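PDB 4GRX: aminotransferase from Paracoccus denitrificans, which probably transfers amino groups from omega-amino acids or amines to keto acceptors, using a pyridoxal 5'-phosphate bound covalently as a Schiff base. Local coordinates for residues Y88-G93 against M101-V106; L140-A145 against E320-A325; Y199-E204 against V210-R215; C272-G275 against N279-G282; R414-C419 against C426-Q431. One frame throughout, in Å; residues are numbered along the deposited sequence.

Contact 1: residues Y88-G93 against M101-V106; sequences YDRFPG and MSDQTV
Arg-90 and Asp-103 reach for each other from opposite directions, and OD2 of Asp-103 lies at the edge of the Arg-90 guanidinium, in its plane. The arginine leaves the last turn of helix 78-90 with CG anti to the backbone N (chi1 -170°) and stays extended as far as NE, which carries the guanidinium across to the other segment. Its NH2 gives one nearly straight hydrogen bond to OD2 of Asp-103, 2.9 Å long at an angle of 167°, and the carboxylate lies almost coplanar with the guanidinium, 19° away. Asp-103 opens helix 103-115 while Arg-90 closes the helix before, so each charge probably also suits the dipole of its own helix. Ser-102 is the N-cap of helix 103-115, its OG hydrogen-bonded to OG1 of Thr-105. This is the dimer interface: Met-101 and Ser-102 pair in a parallel ladder with a strand of the second subunit, and Phe-91 packs on Thr-46 of that subunit. With an alanine at Asp-103, the Arg-90 guanidinium would probably lose its anionic mate and be free to swing. Beside the salt bridge, the Phe-91 ring turns its edge to the other segment, CE1 lying 4.3 Å from CB of Ser-102.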
# COMPACT_ATOMS: atom_id res chain seq x y z
N TYR A 88 -4.85 17.40 -11.60
CA TYR A 88 -3.66 17.20 -12.42
C TYR A 88 -3.18 18.48 -13.13
O TYR A 88 -1.98 18.67 -13.33
CB TYR A 88 -3.86 16.04 -13.40
CG TYR A 88 -3.56 14.71 -12.78
CD1 TYR A 88 -2.24 14.31 -12.56
CD2 TYR A 88 -4.59 13.86 -12.37
CE1 TYR A 88 -1.96 13.09 -11.97
CE2 TYR A 88 -4.31 12.64 -11.78
CZ TYR A 88 -2.99 12.25 -11.58
OH TYR A 88 -2.69 11.04 -11.00
N ASP A 89 -4.12 19.35 -13.50
CA ASP A 89 -3.81 20.65 -14.10
C ASP A 89 -3.10 21.52 -13.09
O ASP A 89 -2.29 22.36 -13.46
CB ASP A 89 -5.08 21.38 -14.53
CG ASP A 89 -5.63 20.87 -15.84
OD1 ASP A 89 -4.82 20.56 -16.75
OD2 ASP A 89 -6.88 20.77 -15.97
N ARG A 90 -3.41 21.31 -11.82
CA ARG A 90 -3.04 22.22 -10.76
C ARG A 90 -1.73 21.78 -10.09
O ARG A 90 -0.80 22.58 -9.93
CB ARG A 90 -4.19 22.30 -9.76
CG ARG A 90 -4.10 23.38 -8.70
CD ARG A 90 -5.15 23.15 -7.62
NE ARG A 90 -4.82 23.87 -6.38
CZ ARG A 90 -4.89 25.19 -6.23
NH1 ARG A 90 -5.26 25.96 -7.24
NH2 ARG A 90 -4.58 25.74 -5.07
N PHE A 91 -1.66 20.51 -9.72
CA PHE A 91 -0.54 19.98 -8.97
C PHE A 91 -0.67 18.48 -8.91
O PHE A 91 -1.41 17.95 -8.08
CB PHE A 91 -0.56 20.54 -7.54
CG PHE A 91 0.71 20.28 -6.76
CD1 PHE A 91 0.63 19.90 -5.42
CD2 PHE A 91 1.96 20.43 -7.34
CE1 PHE A 91 1.79 19.68 -4.68
CE2 PHE A 91 3.12 20.21 -6.61
CZ PHE A 91 3.04 19.84 -5.27
N PRO A 92 0.07 17.78 -9.80
CA PRO A 92 -0.12 16.35 -10.09
C PRO A 92 0.48 15.36 -9.10
O PRO A 92 0.09 14.19 -9.12
CB PRO A 92 0.53 16.19 -11.46
CG PRO A 92 1.57 17.24 -11.50
CD PRO A 92 1.20 18.34 -10.55
N GLY A 93 1.41 15.80 -8.25
CA GLY A 93 2.03 14.89 -7.29
C GLY A 93 2.83 15.56 -6.20
O GLY A 93 3.39 16.64 -6.40
N MET A 101 3.33 19.47 2.93
CA MET A 101 2.17 18.74 2.38
C MET A 101 1.37 19.66 1.46
O MET A 101 1.57 20.88 1.48
CB MET A 101 1.27 18.21 3.50
CG MET A 101 0.63 19.29 4.36
SD MET A 101 -0.25 18.58 5.77
CE MET A 101 1.11 17.92 6.72
N SER A 102 0.48 19.08 0.67
CA SER A 102 -0.35 19.88 -0.23
C SER A 102 -1.48 20.58 0.53
O SER A 102 -1.83 20.17 1.65
CB SER A 102 -0.88 19.03 -1.40
OG SER A 102 -1.72 17.97 -0.98
N ASP A 103 -2.02 21.65 -0.04
CA ASP A 103 -3.24 22.29 0.48
C ASP A 103 -4.40 21.29 0.55
O ASP A 103 -5.20 21.28 1.50
CB ASP A 103 -3.62 23.55 -0.35
CG ASP A 103 -3.64 23.33 -1.89
OD1 ASP A 103 -3.29 22.23 -2.41
OD2 ASP A 103 -4.00 24.29 -2.60
N GLN A 104 -4.43 20.42 -0.45
CA GLN A 104 -5.51 19.50 -0.67
C GLN A 104 -5.58 18.46 0.46
O GLN A 104 -6.67 18.04 0.87
CB GLN A 104 -5.29 18.84 -2.03
CG GLN A 104 -6.53 18.73 -2.89
CD GLN A 104 -7.06 20.05 -3.39
OE1 GLN A 104 -6.30 20.99 -3.66
NE2 GLN A 104 -8.37 20.13 -3.53
N THR A 105 -4.40 18.09 0.97
CA THR A 105 -4.24 17.22 2.15
C THR A 105 -4.86 17.89 3.38
O THR A 105 -5.77 17.34 4.00
CB THR A 105 -2.75 16.88 2.43
OG1 THR A 105 -2.03 16.72 1.19
CG2 THR A 105 -2.61 15.60 3.26
N VAL A 106 -4.38 19.08 3.70
CA VAL A 106 -4.91 19.85 4.82
C VAL A 106 -6.44 19.93 4.75
O VAL A 106 -7.12 19.91 5.78
CB VAL A 106 -4.28 21.26 4.90
CG1 VAL A 106 -4.75 22.01 6.14
CG2 VAL A 106 -2.75 21.18 4.90

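Contact 2: residues L140-A145 against E320-A325; sequences LWFLHA and EAAVEA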
# COMPACT_ATOMS: atom_id res chain seq x y z
N LEU A 140 -0.73 1.11 17.48
CA LEU A 140 -1.03 0.48 18.76
C LEU A 140 0.25 -0.00 19.48
O LEU A 140 0.45 0.32 20.66
CB LEU A 140 -2.06 -0.64 18.60
CG LEU A 140 -3.44 -0.20 18.09
CD1 LEU A 140 -4.35 -1.39 17.87
CD2 LEU A 140 -4.11 0.79 19.04
N TRP A 141 1.14 -0.71 18.78
CA TRP A 141 2.39 -1.16 19.39
C TRP A 141 3.23 -0.03 19.92
O TRP A 141 3.66 -0.06 21.06
CB TRP A 141 3.21 -1.97 18.41
CG TRP A 141 2.56 -3.25 18.04
CD1 TRP A 141 1.56 -3.92 18.72
CD2 TRP A 141 2.86 -4.08 16.87
NE1 TRP A 141 1.22 -5.06 18.06
CE2 TRP A 141 1.97 -5.23 16.95
CE3 TRP A 141 3.74 -3.99 15.80
CZ2 TRP A 141 1.98 -6.23 15.99
CZ3 TRP A 141 3.76 -5.01 14.84
CH2 TRP A 141 2.88 -6.10 14.94
N PHE A 142 3.48 0.96 19.07
CA PHE A 142 4.14 2.22 19.45
C PHE A 142 3.51 2.80 20.72
O PHE A 142 4.21 3.10 21.69
CB PHE A 142 4.02 3.20 18.27
CG PHE A 142 4.53 4.59 18.55
CD1 PHE A 142 3.64 5.67 18.63
CD2 PHE A 142 5.89 4.84 18.70
CE1 PHE A 142 4.09 6.95 18.87
CE2 PHE A 142 6.35 6.13 18.96
CZ PHE A 142 5.45 7.18 19.05
N LEU A 143 2.18 2.93 20.72
CA LEU A 143 1.47 3.59 21.79
C LEU A 143 1.59 2.88 23.15
O LEU A 143 2.01 3.49 24.14
CB LEU A 143 0.02 3.85 21.39
CG LEU A 143 -0.82 4.61 22.42
CD1 LEU A 143 -0.24 5.99 22.72
CD2 LEU A 143 -2.26 4.71 21.96
N HIS A 144 1.23 1.60 23.22
CA HIS A 144 1.31 0.86 24.49
C HIS A 144 2.73 0.73 25.00
O HIS A 144 2.97 0.83 26.22
CB HIS A 144 0.61 -0.50 24.39
CG HIS A 144 -0.80 -0.42 23.86
ND1 HIS A 144 -1.76 0.33 24.46
CD2 HIS A 144 -1.40 -1.00 22.75
CE1 HIS A 144 -2.91 0.22 23.79
NE2 HIS A 144 -2.69 -0.59 22.73
N ALA A 145 3.69 0.54 24.09
CA ALA A 145 5.10 0.51 24.51
C ALA A 145 5.51 1.84 25.17
O ALA A 145 6.13 1.85 26.23
CB ALA A 145 6.03 0.16 23.35
N GLU A 320 -0.36 11.56 19.87
CA GLU A 320 0.32 12.85 19.77
C GLU A 320 1.35 13.04 20.88
O GLU A 320 2.51 13.35 20.59
CB GLU A 320 -0.69 13.99 19.79
CG GLU A 320 -0.08 15.37 19.97
CD GLU A 320 -0.99 16.32 20.72
OE1 GLU A 320 -2.03 16.72 20.14
OE2 GLU A 320 -0.66 16.66 21.88
N ALA A 321 0.93 12.86 22.13
CA ALA A 321 1.85 12.97 23.28
C ALA A 321 3.01 11.99 23.15
O ALA A 321 4.18 12.36 23.34
CB ALA A 321 1.11 12.74 24.58
N ALA A 322 2.69 10.73 22.81
CA ALA A 322 3.69 9.67 22.68
C ALA A 322 4.77 10.01 21.66
O ALA A 322 5.95 9.75 21.90
CB ALA A 322 3.01 8.36 22.31
N VAL A 323 4.34 10.61 20.55
CA VAL A 323 5.21 11.08 19.47
C VAL A 323 6.21 12.11 19.98
O VAL A 323 7.42 11.91 19.84
CB VAL A 323 4.40 11.68 18.29
CG1 VAL A 323 5.30 12.42 17.30
CG2 VAL A 323 3.65 10.59 17.55
N GLU A 324 5.72 13.20 20.59
CA GLU A 324 6.58 14.29 21.06
C GLU A 324 7.63 13.89 22.09
O GLU A 324 8.66 14.57 22.22
CB GLU A 324 5.75 15.49 21.55
CG GLU A 324 5.47 16.53 20.48
CD GLU A 324 4.08 17.13 20.59
OE1 GLU A 324 3.84 17.89 21.56
OE2 GLU A 324 3.24 16.84 19.70
N ALA A 325 7.39 12.78 22.80
CA ALA A 325 8.39 12.24 23.73
C ALA A 325 9.64 11.73 23.00
O ALA A 325 10.72 11.65 23.58
CB ALA A 325 7.77 11.13 24.58
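Phe-142 drives its ring against Ala-322 and Val-323. With CG anti to the backbone N (chi1 174°), the side chain leaves helix 129-146 and brings CE1 to 3.9 Å from CB of Ala-322 and equally near CG2 of Val-323, with CA of Val-323 at its edge in the ring plane. The Phe-142 and Val-323 side chains cross at about a right angle. CD1 of Leu-143 also reaches CB of Ala-322 at 4.0 Å, so the methyl is met by two larger side chains from adjoining sides. A serine in place of Phe-142 would probably open a gap beside Ala-322 and Val-323 and leave a hydroxyl among apolar groups. The short segments approach steeply, at 74° with axes 9.8 Å apart; they belong to helices that follow neighbouring strands, 122-126 and 307-311, of the seven-stranded sheet of the fold-type I large domain. Val-180 and Met-34 of the second subunit pack on Phe-142 and Val-323. Away from this seam segment 320-325 turns to solvent: Ala-321 is exposed, and Glu-324 and Ala-325 are both exposed and poorly ordered. With nothing but carbon meeting carbon between the side chains, the fit rests on shape and the exclusion of water, with no directional bond to set its angle.

Contact 3: residues Y199-E204 against V210-R215; sequences YGEEGE and VARLAR
Arg-212 takes hold of Glu-204, Glu-201 and the backbone of Tyr-199 with a single side chain. Its CB already lies 3.9 Å from OE2 of Glu-204, and the chain then runs out from helix 206-224 toward the loop. A bend at chi3 (58°) turns the head so that it meets Glu-204 side-on. NE of Arg-212 donates to OE2 of Glu-204 at 2.9 Å. One atom on, CZ of Arg-212 has OE2 of Glu-201 above it at 3.6 Å, over the centre of the guanidinium face; this carboxylate is stacked on the guanidinium, the planes only 6° apart, so no N-H points at it and the result is a long ion pair, held by charge alone. At the tip, NH2 of Arg-212 completes the two-pronged grip with a nearly straight bond to OE1 of Glu-204, 2.8 Å at 173°. The same NH2 of Arg-212 makes a further bond of 3.0 Å to O of Tyr-199. Both oxygens of Glu-204 present their syn lone pairs to the arginine. OE1 of Glu-204 is used a second time, on its anti side, by the backbone N of Glu-201 at 2.6 Å. This side-chain bond spans the type II beta turn from Glu-201 to Glu-204, which is closed by Glu-204 N donating to O of Glu-201 and in which Gly-203 takes the positive phi. The loop is thus tied back onto helix 206-224, which rests on helix 250-260 through Val-210 and Ala-214. Two carboxylates share one guanidinium; their excess negative charge is probably offset in part by Arg-215, near but not touching, and by solvent at the exposed Glu-201.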
# COMPACT_ATOMS: atom_id res chain seq x y z
N TYR A 199 -23.51 -19.94 13.13
CA TYR A 199 -22.80 -20.38 14.33
C TYR A 199 -23.68 -20.52 15.59
O TYR A 199 -23.20 -20.97 16.63
CB TYR A 199 -21.54 -19.52 14.57
CG TYR A 199 -20.52 -19.57 13.42
CD1 TYR A 199 -20.38 -18.49 12.53
CD2 TYR A 199 -19.70 -20.69 13.22
CE1 TYR A 199 -19.46 -18.53 11.48
CE2 TYR A 199 -18.78 -20.74 12.18
CZ TYR A 199 -18.66 -19.66 11.31
OH TYR A 199 -17.73 -19.71 10.28
N GLY A 200 -24.95 -20.14 15.48
CA GLY A 200 -25.91 -20.29 16.58
C GLY A 200 -26.15 -21.75 16.87
O GLY A 200 -26.19 -22.56 15.94
N GLU A 201 -26.32 -22.11 18.14
CA GLU A 201 -26.50 -23.51 18.53
C GLU A 201 -27.95 -24.02 18.56
O GLU A 201 -28.90 -23.24 18.56
CB GLU A 201 -25.80 -23.79 19.86
CG GLU A 201 -24.34 -24.15 19.67
CD GLU A 201 -23.53 -23.97 20.94
OE1 GLU A 201 -24.12 -24.05 22.05
OE2 GLU A 201 -22.30 -23.74 20.83
N GLU A 202 -28.09 -25.35 18.59
CA GLU A 202 -29.39 -26.01 18.67
C GLU A 202 -30.20 -25.33 19.77
O GLU A 202 -29.78 -25.28 20.93
CB GLU A 202 -29.22 -27.50 18.97
CG GLU A 202 -30.36 -28.39 18.48
CD GLU A 202 -30.47 -29.74 19.21
OE1 GLU A 202 -29.49 -30.17 19.87
OE2 GLU A 202 -31.54 -30.38 19.13
N GLY A 203 -31.35 -24.77 19.38
CA GLY A 203 -32.24 -24.08 20.30
C GLY A 203 -31.65 -22.90 21.05
O GLY A 203 -32.10 -22.58 22.14
N GLU A 204 -30.64 -22.25 20.47
CA GLU A 204 -30.04 -21.05 21.06
C GLU A 204 -30.62 -19.82 20.37
O GLU A 204 -30.56 -19.71 19.14
CB GLU A 204 -28.51 -21.09 20.92
CG GLU A 204 -27.75 -19.87 21.42
CD GLU A 204 -26.25 -19.92 21.14
OE1 GLU A 204 -25.86 -20.31 20.01
OE2 GLU A 204 -25.45 -19.56 22.03
N VAL A 210 -25.54 -13.78 21.32
CA VAL A 210 -24.77 -12.56 21.57
C VAL A 210 -24.12 -12.59 22.95
O VAL A 210 -22.98 -12.16 23.12
CB VAL A 210 -25.60 -11.27 21.39
CG1 VAL A 210 -24.88 -10.06 21.99
CG2 VAL A 210 -25.89 -11.03 19.91
N ALA A 211 -24.85 -13.13 23.93
CA ALA A 211 -24.27 -13.30 25.26
C ALA A 211 -23.09 -14.29 25.27
O ALA A 211 -22.10 -14.06 25.98
CB ALA A 211 -25.33 -13.70 26.27
N ARG A 212 -23.16 -15.35 24.47
CA ARG A 212 -22.06 -16.32 24.37
C ARG A 212 -20.82 -15.67 23.78
O ARG A 212 -19.72 -15.94 24.25
CB ARG A 212 -22.44 -17.58 23.58
CG ARG A 212 -21.26 -18.51 23.30
CD ARG A 212 -21.66 -19.95 22.99
NE ARG A 212 -22.57 -20.09 21.83
CZ ARG A 212 -22.17 -20.13 20.55
NH1 ARG A 212 -20.88 -20.04 20.26
NH2 ARG A 212 -23.07 -20.26 19.57
N LEU A 213 -20.98 -14.80 22.79
CA LEU A 213 -19.80 -14.12 22.23
C LEU A 213 -19.22 -13.05 23.18
O LEU A 213 -18.01 -12.82 23.19
CB LEU A 213 -20.07 -13.52 20.85
CG LEU A 213 -20.49 -14.45 19.70
CD1 LEU A 213 -20.80 -13.64 18.45
CD2 LEU A 213 -19.46 -15.53 19.39
N ALA A 214 -20.07 -12.41 23.97
CA ALA A 214 -19.60 -11.44 24.95
C ALA A 214 -18.74 -12.21 25.97
O ALA A 214 -17.65 -11.79 26.35
CB ALA A 214 -20.78 -10.74 25.63
N ARG A 215 -19.27 -13.36 26.35
CA ARG A 215 -18.63 -14.27 27.28
C ARG A 215 -17.33 -14.81 26.70
O ARG A 215 -16.31 -14.86 27.39
CB ARG A 215 -19.61 -15.41 27.59
CG ARG A 215 -19.26 -16.29 28.76
CD ARG A 215 -20.51 -17.02 29.27
NE ARG A 215 -21.17 -17.82 28.24
CZ ARG A 215 -22.45 -17.69 27.88
NH1 ARG A 215 -23.24 -16.79 28.47
NH2 ARG A 215 -22.96 -18.48 26.93

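Contact 4: residues C272-G275 against N279-G282; sequences CGFG and NTWG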
# COMPACT_ATOMS: atom_id res chain seq x y z
N CYS A 272 -17.84 -0.01 4.72
CA CYS A 272 -19.04 0.52 5.33
C CYS A 272 -19.03 2.04 5.36
O CYS A 272 -20.07 2.68 5.53
CB CYS A 272 -19.25 -0.08 6.73
SG CYS A 272 -19.64 -1.86 6.71
N GLY A 273 -17.84 2.60 5.13
CA GLY A 273 -17.65 4.05 5.10
C GLY A 273 -18.39 4.71 3.94
O GLY A 273 -18.31 4.25 2.81
N PHE A 274 -19.09 5.80 4.24
CA PHE A 274 -19.85 6.56 3.24
C PHE A 274 -20.89 5.76 2.48
O PHE A 274 -20.81 5.67 1.25
CB PHE A 274 -18.91 7.20 2.22
CG PHE A 274 -17.80 7.97 2.84
CD1 PHE A 274 -16.53 7.45 2.89
CD2 PHE A 274 -18.05 9.22 3.41
CE1 PHE A 274 -15.50 8.17 3.49
CE2 PHE A 274 -17.02 9.95 4.01
CZ PHE A 274 -15.75 9.41 4.05
N GLY A 275 -21.84 5.15 3.21
CA GLY A 275 -23.16 4.86 2.64
C GLY A 275 -23.73 3.47 2.43
O GLY A 275 -24.94 3.27 2.58
N ASN A 279 -25.95 4.53 5.98
CA ASN A 279 -25.42 5.68 6.73
C ASN A 279 -24.02 6.02 6.35
O ASN A 279 -23.40 5.29 5.59
CB ASN A 279 -25.46 5.40 8.22
CG ASN A 279 -26.82 5.63 8.80
OD1 ASN A 279 -27.53 4.68 9.12
ND2 ASN A 279 -27.22 6.90 8.88
N THR A 280 -23.49 7.11 6.91
CA THR A 280 -22.14 7.55 6.59
C THR A 280 -21.10 6.54 7.10
O THR A 280 -20.00 6.41 6.55
CB THR A 280 -21.86 8.94 7.16
OG1 THR A 280 -22.93 9.82 6.79
CG2 THR A 280 -20.53 9.51 6.64
N TRP A 281 -21.46 5.82 8.16
CA TRP A 281 -20.58 4.84 8.76
C TRP A 281 -21.37 3.69 9.24
O TRP A 281 -22.51 3.86 9.68
CB TRP A 281 -19.83 5.45 9.95
CG TRP A 281 -19.05 6.68 9.59
CD1 TRP A 281 -19.35 8.00 9.92
CD2 TRP A 281 -17.82 6.76 8.79
NE1 TRP A 281 -18.42 8.86 9.40
CE2 TRP A 281 -17.47 8.19 8.71
CE3 TRP A 281 -17.01 5.83 8.15
CZ2 TRP A 281 -16.36 8.63 8.02
CZ3 TRP A 281 -15.89 6.30 7.46
CH2 TRP A 281 -15.57 7.66 7.40
N GLY A 282 -20.76 2.51 9.18
CA GLY A 282 -21.34 1.31 9.76
C GLY A 282 -21.58 1.42 11.25
O GLY A 282 -22.59 0.91 11.76
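Cys-272 starts the path by laying its CB against the backbone of Gly-282, 3.9 Å from the N of that glycine. The same Gly-282 N donates to OE1 of Glu-269, which ties the far end of the loop back to its beginning. Gly-273 follows with nothing but hydrogen on its CA, and the indole of Trp-281 takes advantage: CE3 comes to 3.6 Å from CA of Gly-273, where a side chain would compete for the space. At Phe-274 the backbone turns through a left-handed conformation and its N donates to O of Thr-280 at 2.6 Å, approaching from above the carbonyl plane, 35° out of it. The phenyl group, with CG anti to its carbonyl carbon, runs alongside the Trp-281 side chain and points the same way. CZ of Phe-274 reaches CH2 of Trp-281 at 3.8 Å, and the six-membered rings are inclined at 49°, an oblique pair. CG2 of Thr-280 lies over the rim of one indole face and also touches CD2 of Phe-274 at 4.1 Å, filling the angle between the rings. Beyond them, NE1 of Trp-281 is hydrogen-bonded to O of Val-115. Gly-275 comes last, its CA making a CA-H...O contact of 3.0 Å with O of Asn-279. The two short segments run antiparallel, a tight hairpin-like loop that leads from strand 265-268 to Trp-281, the N-cap of helix 282-285; its place is consistent with the part of the class III aminotransferase signature that precedes the cofactor-bearing Lys-297.

Contact 5: residues R414-C419 against C426-Q431; sequences RIANTC and CRPLGQ
The Arg-427 guanidinium has the methyl of Ala-416 on one face, CB standing 3.5 Å above its plane and offset toward the rim. At its edges NH1 donates to O of Pro-428 at 2.6 Å, using a lone pair of that carbonyl although the oxygen is tilted 20° from the guanidinium plane, and NH2 forms a salt bridge with Glu-413. Bends at chi2 and chi3 fold the chain back so that the head can lie flat on helix 411-421. Phe-98 of the second subunit packs on the same arginine. Next along, the Pro-428 ring sits on the helix as well, its CD 3.7 Å from CB of Ala-416 and its CG 4.0 Å from CG2 of Ile-415. On the other flank SG of Cys-419 rests against CB of Cys-426 at 3.8 Å; the sulfurs are too far apart for a disulfide. One water bridges the backbones, donating to O of Ala-416 at 3.0 Å and accepting from N of Cys-426. The segment then reaches Leu-429, which touches the bound delta-aminovaleric acid. Arg-427 probably corresponds to the mobile arginine of related omega-transaminases, which swings to meet a substrate carboxylate. Covered on one face by a methyl and held at its edges by a carbonyl and Glu-413, the head probably relies on bonds that could be exchanged if it moved.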
# COMPACT_ATOMS: atom_id res chain seq x y z
N ARG A 414 -19.17 -21.68 -11.00
CA ARG A 414 -20.25 -21.88 -11.94
C ARG A 414 -21.18 -20.67 -11.95
O ARG A 414 -21.62 -20.24 -13.01
CB ARG A 414 -21.04 -23.14 -11.60
CG ARG A 414 -20.37 -24.43 -12.04
CD ARG A 414 -21.20 -25.61 -11.59
NE ARG A 414 -20.42 -26.83 -11.61
CZ ARG A 414 -20.60 -27.84 -12.45
NH1 ARG A 414 -21.57 -27.81 -13.35
NH2 ARG A 414 -19.81 -28.90 -12.36
N ILE A 415 -21.45 -20.13 -10.76
CA ILE A 415 -22.33 -18.98 -10.64
C ILE A 415 -21.71 -17.70 -11.22
O ILE A 415 -22.35 -17.00 -12.04
CB ILE A 415 -22.84 -18.80 -9.20
CG1 ILE A 415 -23.69 -20.02 -8.80
CG2 ILE A 415 -23.68 -17.54 -9.10
CD1 ILE A 415 -24.16 -20.03 -7.36
N ALA A 416 -20.47 -17.40 -10.81
CA ALA A 416 -19.68 -16.31 -11.38
C ALA A 416 -19.64 -16.39 -12.91
O ALA A 416 -20.13 -15.48 -13.60
CB ALA A 416 -18.27 -16.31 -10.81
N ASN A 417 -19.09 -17.50 -13.42
CA ASN A 417 -19.04 -17.78 -14.86
C ASN A 417 -20.39 -17.65 -15.63
O ASN A 417 -20.49 -16.93 -16.63
CB ASN A 417 -18.37 -19.15 -15.10
CG ASN A 417 -16.92 -19.18 -14.63
OD1 ASN A 417 -16.20 -18.19 -14.73
ND2 ASN A 417 -16.48 -20.33 -14.10
N THR A 418 -21.43 -18.31 -15.14
CA THR A 418 -22.73 -18.22 -15.78
C THR A 418 -23.27 -16.79 -15.78
O THR A 418 -23.83 -16.36 -16.76
CB THR A 418 -23.74 -19.18 -15.14
OG1 THR A 418 -23.23 -20.51 -15.24
CG2 THR A 418 -25.08 -19.12 -15.85
N CYS A 419 -23.10 -16.07 -14.68
CA CYS A 419 -23.51 -14.65 -14.59
C CYS A 419 -22.81 -13.80 -15.64
O CYS A 419 -23.45 -13.06 -16.39
CB CYS A 419 -23.21 -14.09 -13.21
SG CYS A 419 -24.55 -14.34 -12.02
N CYS A 426 -21.01 -10.66 -11.18
CA CYS A 426 -21.44 -11.02 -9.85
C CYS A 426 -20.37 -11.92 -9.30
O CYS A 426 -20.10 -12.97 -9.90
CB CYS A 426 -22.76 -11.79 -9.91
SG CYS A 426 -23.34 -12.40 -8.31
N ARG A 427 -19.75 -11.54 -8.19
CA ARG A 427 -18.66 -12.33 -7.65
C ARG A 427 -18.96 -13.00 -6.30
O ARG A 427 -18.93 -12.33 -5.26
CB ARG A 427 -17.37 -11.50 -7.56
CG ARG A 427 -16.11 -12.30 -7.88
CD ARG A 427 -16.13 -13.70 -7.29
NE ARG A 427 -15.57 -14.66 -8.23
CZ ARG A 427 -15.80 -15.98 -8.22
NH1 ARG A 427 -16.61 -16.55 -7.33
NH2 ARG A 427 -15.21 -16.72 -9.15
N PRO A 428 -19.22 -14.32 -6.33
CA PRO A 428 -19.45 -15.12 -5.14
C PRO A 428 -18.17 -15.36 -4.38
O PRO A 428 -17.15 -15.66 -4.98
CB PRO A 428 -19.96 -16.44 -5.70
CG PRO A 428 -20.60 -16.07 -6.99
CD PRO A 428 -19.60 -15.08 -7.53
N LEU A 429 -18.24 -15.21 -3.07
CA LEU A 429 -17.11 -15.46 -2.21
C LEU A 429 -17.52 -16.67 -1.43
O LEU A 429 -18.45 -16.59 -0.64
CB LEU A 429 -16.86 -14.25 -1.30
CG LEU A 429 -16.90 -12.86 -2.00
CD1 LEU A 429 -17.01 -11.72 -1.01
CD2 LEU A 429 -15.72 -12.62 -2.93
N GLY A 430 -16.86 -17.79 -1.68
CA GLY A 430 -17.27 -19.07 -1.13
C GLY A 430 -18.60 -19.41 -1.75
O GLY A 430 -18.80 -19.17 -2.94
N GLN A 431 -19.53 -19.92 -0.95
CA GLN A 431 -20.88 -20.18 -1.45
C GLN A 431 -21.85 -19.04 -1.11
O GLN A 431 -23.08 -19.22 -1.10
CB GLN A 431 -21.37 -21.57 -1.02
CG GLN A 431 -20.48 -22.68 -1.56
CD GLN A 431 -21.03 -24.08 -1.37
OE1 GLN A 431 -22.24 -24.29 -1.25
NE2 GLN A 431 -20.13 -25.06 -1.36
O HOH W 1 -19.32 -12.78 -12.55

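Contacts 1, 2, 4 and 5 are buried, whereas contact 3 lies at the surface, and their chemistry follows only in part. Contact 2 is wholly apolar; contact 3 is a network of charges; contact 1, buried at the dimer interface, still keeps a salt bridge, with its arginine exposed. Contact 4, its centre about 11 Å from the centre of the chain, combines a backbone hydrogen bond with an oblique aromatic pair. Contact 5 mixes apolar packing with a bridging water beside the ligand pocket. Helix 103-115 forms part of contact 1 and packs on Phe-274 in contact 4; helix 339-354 touches both. Contacts 1, 2 and 5 meet the second subunit; contacts 3 and 4 do not.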